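Local structure of beta-1,4-exocellulase (Thermobifida fusca, 4B4H) at residues N228-V233 against R316-I321; P235-N240 against T310-S315. The protein probably cuts cellobiose from cellulose chain ends by hydrolysing beta-1,4 glycosidic bonds, the part described being the glycoside hydrolase family 6 catalytic domain of a longer secreted enzyme. One frame throughout, in Å; residues are numbered along the deposited sequence.

Both contacts join the same two loop regions of the domain, one running from strand 221-224 to strand 242-243, the other following strand 283-287 and including helix 308-315. Contact 1 lies nearer the middle of the chain, its centre about 14 Å from the chain's centre, against about 24 Å for contact 2, which is nested within the loop that contact 1 closes. The two centres are about 11 Å apart, and the contacts touch directly: Ile317 CG2 packs 3.9 Å from Pro235 CD, and Arg316 CB 4.0 Å from Leu237 CD2. Contact 1 holds the predicted substrate-binding Asn228 and adjoins Asp359, the predicted proton acceptor; contact 2 lies away from the predicted catalytic and substrate-binding residues.

Contact 1 of 2, residues N228-V233 against R316-I321; sequences NYSATV and RIDRRI
Arg320 pushes its guanidinium group in beside Asn228, Tyr229 and Ser230, and its three nitrogens organise the side-chain bonding between Asn228, Ser230 and Asp318. On its own segment the group is held side-on: Arg320 NE bonds Asp318 OD1 at 2.9 Å, on the syn lone pair, and Arg320 NH2 bonds Asp318 OD2 at 2.8 Å, together a two-nitrogen salt bridge with both oxygens close to the guanidinium plane. Asp318 OD1 also accepts from Arg320 N, closing an Asx turn. The bend at chi3 (-71°) turns the end of the arginine across the neighbouring loop, where Tyr229 CB sits over the centre of one guanidinium face. Arg320 NH1 gives a weak bond to Asn228 OD1 (2.7 Å), the amide plane standing 64° from the guanidinium, and a further bond to Asn325 O. Arg320 NH2 reaches Ser230 OG at 2.9 Å, again weakly; that hydroxyl also bonds His188 ND1. Asn228 OD1 takes a second donor, Tyr229 N, so it serves both loops. A water accepts from Ala231 N and donates to Asp318 OD2 at 2.7 Å, bridging the backbone to the carboxylate. Cutting Arg320 back to an alanine is likely to leave the buried Asp318 carboxylate without this counter-charge, and Asn228 OD1 and Ser230 OG each short of one donor. Farther along, the contact turns apolar as Ile317 CD1 packs 3.8 Å from Ala231 CB. Tyr229 OH bonds Asp359, the predicted proton acceptor, linking this network to the probable catalytic centre. The 228-233 loop, which follows strand 221-224, packs against the loop after helix 308-315 and also touches helix 262-276, through Ser230 on Glu262 and Val233 on Leu263.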
loop_
_atom_site.group_PDB
_atom_site.type_symbol
_atom_site.label_atom_id
_atom_site.label_comp_id
_atom_site.label_asym_id
_atom_site.label_seq_id
_atom_site.Cartn_x
_atom_site.Cartn_y
_atom_site.Cartn_z
ATOM N N ASN A 228 -3.949 2.188 -1.345
ATOM C CA ASN A 228 -4.594 3.459 -0.988
ATOM C C ASN A 228 -4.854 4.316 -2.230
ATOM O O ASN A 228 -4.874 3.815 -3.359
ATOM C CB ASN A 228 -3.775 4.231 0.087
ATOM C CG ASN A 228 -4.642 5.066 1.040
ATOM O OD1 ASN A 228 -5.161 6.119 0.674
ATOM N ND2 ASN A 228 -4.746 4.612 2.297
ATOM N N TYR A 229 -5.113 5.591 -2.000
ATOM C CA TYR A 229 -5.712 6.425 -3.049
ATOM C C TYR A 229 -5.072 7.816 -3.159
ATOM O O TYR A 229 -5.538 8.645 -3.935
ATOM C CB TYR A 229 -7.224 6.579 -2.802
ATOM C CG TYR A 229 -8.018 5.282 -2.748
ATOM C CD1 TYR A 229 -8.209 4.589 -1.538
ATOM C CD2 TYR A 229 -8.615 4.756 -3.894
ATOM C CE1 TYR A 229 -8.938 3.406 -1.486
ATOM C CE2 TYR A 229 -9.339 3.576 -3.840
ATOM C CZ TYR A 229 -9.523 2.916 -2.626
ATOM O OH TYR A 229 -10.263 1.757 -2.608
ATOM N N SER A 230 -4.009 8.063 -2.396
ATOM C CA SER A 230 -3.353 9.367 -2.342
ATOM C C SER A 230 -2.700 9.654 -3.686
ATOM O O SER A 230 -2.249 8.723 -4.360
ATOM C CB SER A 230 -2.355 9.452 -1.183
ATOM O OG SER A 230 -3.045 9.737 0.035
ATOM N N ALA A 231 -2.730 10.915 -4.099
ATOM C CA ALA A 231 -2.273 11.322 -5.421
ATOM C C ALA A 231 -0.754 11.223 -5.539
ATOM O O ALA A 231 -0.050 11.584 -4.600
ATOM C CB ALA A 231 -2.748 12.738 -5.727
ATOM N N THR A 232 -0.261 10.740 -6.691
ATOM C CA THR A 232 1.182 10.718 -6.970
ATOM C C THR A 232 1.724 12.149 -6.993
ATOM O O THR A 232 2.614 12.492 -6.200
ATOM C CB THR A 232 1.501 10.024 -8.301
ATOM O OG1 THR A 232 0.983 8.696 -8.293
ATOM C CG2 THR A 232 2.994 9.948 -8.486
ATOM N N VAL A 233 1.177 12.958 -7.908
ATOM C CA VAL A 233 1.381 14.414 -7.905
ATOM C C VAL A 233 -0.001 15.084 -7.925
ATOM O O VAL A 233 -0.909 14.592 -8.572
ATOM C CB VAL A 233 2.231 14.905 -9.108
ATOM C CG1 VAL A 233 2.435 16.415 -9.037
ATOM C CG2 VAL A 233 3.580 14.185 -9.178
ATOM N N ARG A 316 -8.064 19.870 -6.320
ATOM C CA ARG A 316 -7.408 18.607 -5.968
ATOM C C ARG A 316 -7.978 17.412 -6.713
ATOM O O ARG A 316 -9.195 17.310 -6.901
ATOM C CB ARG A 316 -7.426 18.360 -4.455
ATOM C CG ARG A 316 -8.792 18.261 -3.784
ATOM C CD ARG A 316 -8.543 18.250 -2.287
ATOM N NE ARG A 316 -9.729 18.296 -1.436
ATOM C CZ ARG A 316 -10.323 17.230 -0.905
ATOM N NH1 ARG A 316 -9.895 16.004 -1.185
ATOM N NH2 ARG A 316 -11.365 17.384 -0.107
ATOM N N ILE A 317 -7.090 16.521 -7.147
ATOM C CA ILE A 317 -7.517 15.329 -7.878
ATOM C C ILE A 317 -7.966 14.224 -6.915
ATOM O O ILE A 317 -8.906 13.524 -7.211
ATOM C CB ILE A 317 -6.476 14.824 -8.902
ATOM C CG1 ILE A 317 -5.191 14.363 -8.217
ATOM C CG2 ILE A 317 -6.239 15.911 -9.945
ATOM C CD1 ILE A 317 -4.325 13.467 -9.074
ATOM N N ASP A 318 -7.272 14.078 -5.788
ATOM C CA ASP A 318 -7.729 13.208 -4.707
ATOM C C ASP A 318 -8.947 13.879 -4.090
ATOM O O ASP A 318 -8.798 14.872 -3.356
ATOM C CB ASP A 318 -6.611 13.039 -3.670
ATOM C CG ASP A 318 -6.971 12.076 -2.536
ATOM O OD1 ASP A 318 -8.154 11.695 -2.359
ATOM O OD2 ASP A 318 -6.030 11.712 -1.804
ATOM N N ARG A 319 -10.134 13.349 -4.395
ATOM C CA ARG A 319 -11.403 13.967 -3.994
ATOM C C ARG A 319 -11.992 13.398 -2.706
ATOM O O ARG A 319 -13.140 13.676 -2.358
ATOM C CB ARG A 319 -12.439 13.863 -5.112
ATOM C CG ARG A 319 -11.997 14.516 -6.407
ATOM C CD ARG A 319 -13.189 14.696 -7.335
ATOM N NE ARG A 319 -13.912 13.439 -7.533
ATOM C CZ ARG A 319 -13.632 12.542 -8.474
ATOM N NH1 ARG A 319 -12.669 12.789 -9.360
ATOM N NH2 ARG A 319 -14.339 11.425 -8.574
ATOM N N ARG A 320 -11.214 12.622 -1.971
ATOM C CA ARG A 320 -11.743 12.010 -0.760
ATOM C C ARG A 320 -12.159 13.047 0.286
ATOM O O ARG A 320 -11.728 14.188 0.253
ATOM C CB ARG A 320 -10.713 11.075 -0.172
ATOM C CG ARG A 320 -10.566 9.789 -0.948
ATOM C CD ARG A 320 -9.516 8.918 -0.297
ATOM N NE ARG A 320 -8.173 9.458 -0.475
ATOM C CZ ARG A 320 -7.085 8.957 0.104
ATOM N NH1 ARG A 320 -7.178 7.929 0.950
ATOM N NH2 ARG A 320 -5.898 9.498 -0.146
ATOM N N ILE A 321 -12.979 12.627 1.246
ATOM C CA ILE A 321 -13.396 13.551 2.308
ATOM C C ILE A 321 -12.222 13.824 3.251
ATOM O O ILE A 321 -12.043 14.942 3.731
ATOM C CB ILE A 321 -14.643 13.041 3.083
ATOM C CG1 ILE A 321 -15.833 12.898 2.113
ATOM C CG2 ILE A 321 -14.995 13.975 4.241
ATOM C CD1 ILE A 321 -17.066 12.220 2.679
HETATM O O HOH W 1 -3.557 12.792 -2.194
#

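Contact 2 of 2, residues P235-N240 against T310-S315; sequences PYLDVN and TYVDES
Leu237 and Tyr311 lie alongside one another, pointing opposite ways, and form the main apolar pairing of the contact. The tyrosine has CG anti to its backbone nitrogen (chi1 172°), which brings the far end of the ring up to the loop, and Tyr311 CE1 meets Leu237 CD1 obliquely at 3.7 Å. Leu237 CD1 also lies 4.0 Å from Ser315 CB, while CD2, the other branch, makes a looser approach to Val312 CG1. The leucine therefore packs against one side of the helix, touching Tyr311, Val312 and, a turn later, Ser315. Tyr236 is turned differently: its ring presents an edge to the Ser315 carbonyl, with Tyr236 CD2 3.5 Å from Ser315 O in the ring plane, and Pro235 CB lies over the centre of one face. Ser315 OG donates back to Tyr311 O and also bonds Ser303 N, which fixes the serine while its CB faces the loop. Two waters span the polar margins. One accepts from Tyr236 N and donates to Ser315 O at 2.7 Å; the other joins Asp238 N to Tyr311 OH. Beyond it, Asp238 OD1 accepts from Asn240 N in an Asx turn. The arrangement is plain loop-on-helix packing with water-bridged edges, in the long connections extending from the central, largely parallel sheet of this family 6 domain.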
loop_
_atom_site.group_PDB
_atom_site.type_symbol
_atom_site.label_atom_id
_atom_site.label_comp_id
_atom_site.label_asym_id
_atom_site.label_seq_id
_atom_site.Cartn_x
_atom_site.Cartn_y
_atom_site.Cartn_z
ATOM N N PRO A 235 -1.495 18.082 -9.557
ATOM C CA PRO A 235 -1.054 18.999 -10.612
ATOM C C PRO A 235 -1.350 20.471 -10.318
ATOM O O PRO A 235 -0.564 21.341 -10.706
ATOM C CB PRO A 235 -1.834 18.523 -11.848
ATOM C CG PRO A 235 -2.255 17.132 -11.538
ATOM C CD PRO A 235 -2.512 17.142 -10.056
ATOM N N TYR A 236 -2.448 20.744 -9.612
ATOM C CA TYR A 236 -2.948 22.111 -9.464
ATOM C C TYR A 236 -2.772 22.662 -8.050
ATOM O O TYR A 236 -3.222 23.770 -7.736
ATOM C CB TYR A 236 -4.411 22.188 -9.937
ATOM C CG TYR A 236 -4.621 21.494 -11.272
ATOM C CD1 TYR A 236 -3.869 21.858 -12.394
ATOM C CD2 TYR A 236 -5.549 20.460 -11.413
ATOM C CE1 TYR A 236 -4.035 21.215 -13.610
ATOM C CE2 TYR A 236 -5.725 19.812 -12.632
ATOM C CZ TYR A 236 -4.962 20.198 -13.732
ATOM O OH TYR A 236 -5.116 19.569 -14.955
ATOM N N LEU A 237 -2.093 21.894 -7.204
ATOM C CA LEU A 237 -1.902 22.282 -5.821
ATOM C C LEU A 237 -0.421 22.392 -5.484
ATOM O O LEU A 237 0.367 21.487 -5.777
ATOM C CB LEU A 237 -2.589 21.272 -4.902
ATOM C CG LEU A 237 -3.533 21.772 -3.809
ATOM C CD1 LEU A 237 -4.506 22.814 -4.338
ATOM C CD2 LEU A 237 -4.294 20.590 -3.237
ATOM N N ASP A 238 -0.059 23.519 -4.880
ATOM C CA ASP A 238 1.294 23.780 -4.407
ATOM C C ASP A 238 1.215 23.912 -2.889
ATOM O O ASP A 238 0.543 24.805 -2.373
ATOM C CB ASP A 238 1.838 25.065 -5.046
ATOM C CG ASP A 238 3.339 25.250 -4.834
ATOM O OD1 ASP A 238 3.764 25.532 -3.694
ATOM O OD2 ASP A 238 4.099 25.152 -5.825
ATOM N N VAL A 239 1.900 23.017 -2.181
ATOM C CA VAL A 239 1.828 22.944 -0.717
ATOM C C VAL A 239 2.215 24.282 -0.059
ATOM O O VAL A 239 1.842 24.551 1.083
ATOM C CB VAL A 239 2.659 21.753 -0.167
ATOM C CG1 VAL A 239 4.155 22.033 -0.246
ATOM C CG2 VAL A 239 2.228 21.381 1.250
ATOM N N ASN A 240 2.940 25.119 -0.805
ATOM C CA ASN A 240 3.387 26.425 -0.318
ATOM C C ASN A 240 2.607 27.589 -0.933
ATOM O O ASN A 240 2.842 28.753 -0.593
ATOM C CB ASN A 240 4.888 26.609 -0.578
ATOM C CG ASN A 240 5.739 25.520 0.060
ATOM O OD1 ASN A 240 5.291 24.782 0.941
ATOM N ND2 ASN A 240 6.983 25.422 -0.385
ATOM N N THR A 310 -12.743 26.089 -0.867
ATOM C CA THR A 310 -13.361 25.858 -2.174
ATOM C C THR A 310 -12.302 25.804 -3.293
ATOM O O THR A 310 -12.445 25.041 -4.246
ATOM C CB THR A 310 -14.483 26.885 -2.476
ATOM O OG1 THR A 310 -15.326 27.028 -1.323
ATOM C CG2 THR A 310 -15.349 26.431 -3.654
ATOM N N TYR A 311 -11.228 26.580 -3.153
ATOM C CA TYR A 311 -10.079 26.492 -4.066
ATOM C C TYR A 311 -9.451 25.104 -4.003
ATOM O O TYR A 311 -9.202 24.459 -5.040
ATOM C CB TYR A 311 -9.009 27.532 -3.712
ATOM C CG TYR A 311 -7.715 27.364 -4.501
ATOM C CD1 TYR A 311 -6.738 26.445 -4.105
ATOM C CD2 TYR A 311 -7.477 28.113 -5.655
ATOM C CE1 TYR A 311 -5.568 26.277 -4.835
ATOM C CE2 TYR A 311 -6.309 27.950 -6.387
ATOM C CZ TYR A 311 -5.353 27.035 -5.968
ATOM O OH TYR A 311 -4.188 26.868 -6.685
ATOM N N VAL A 312 -9.195 24.662 -2.773
ATOM C CA VAL A 312 -8.503 23.405 -2.526
ATOM C C VAL A 312 -9.398 22.234 -2.934
ATOM O O VAL A 312 -8.951 21.333 -3.646
ATOM C CB VAL A 312 -8.006 23.311 -1.069
ATOM C CG1 VAL A 312 -7.642 21.885 -0.711
ATOM C CG2 VAL A 312 -6.802 24.222 -0.854
ATOM N N ASP A 313 -10.670 22.270 -2.529
ATOM C CA ASP A 313 -11.596 21.185 -2.866
ATOM C C ASP A 313 -11.877 21.073 -4.366
ATOM O O ASP A 313 -12.107 19.975 -4.857
ATOM C CB ASP A 313 -12.885 21.278 -2.046
ATOM C CG ASP A 313 -12.648 21.028 -0.545
ATOM O OD1 ASP A 313 -11.552 20.562 -0.150
ATOM O OD2 ASP A 313 -13.571 21.292 0.253
ATOM N N GLU A 314 -11.841 22.194 -5.087
ATOM C CA GLU A 314 -12.072 22.208 -6.546
ATOM C C GLU A 314 -10.845 22.003 -7.446
ATOM O O GLU A 314 -10.995 21.825 -8.661
ATOM C CB GLU A 314 -12.742 23.515 -6.972
ATOM C CG GLU A 314 -14.188 23.678 -6.540
ATOM C CD GLU A 314 -14.768 25.013 -6.977
ATOM O OE1 GLU A 314 -14.135 25.705 -7.815
ATOM O OE2 GLU A 314 -15.862 25.369 -6.487
ATOM N N SER A 315 -9.653 22.041 -6.856
ATOM C CA SER A 315 -8.390 21.911 -7.591
ATOM C C SER A 315 -7.720 20.562 -7.404
ATOM O O SER A 315 -6.885 20.173 -8.217
ATOM C CB SER A 315 -7.413 22.993 -7.141
ATOM O OG SER A 315 -7.863 24.261 -7.560
HETATM O O HOH W 2 -4.402 19.148 -8.233
HETATM O O HOH W 3 -1.868 25.911 -5.255
#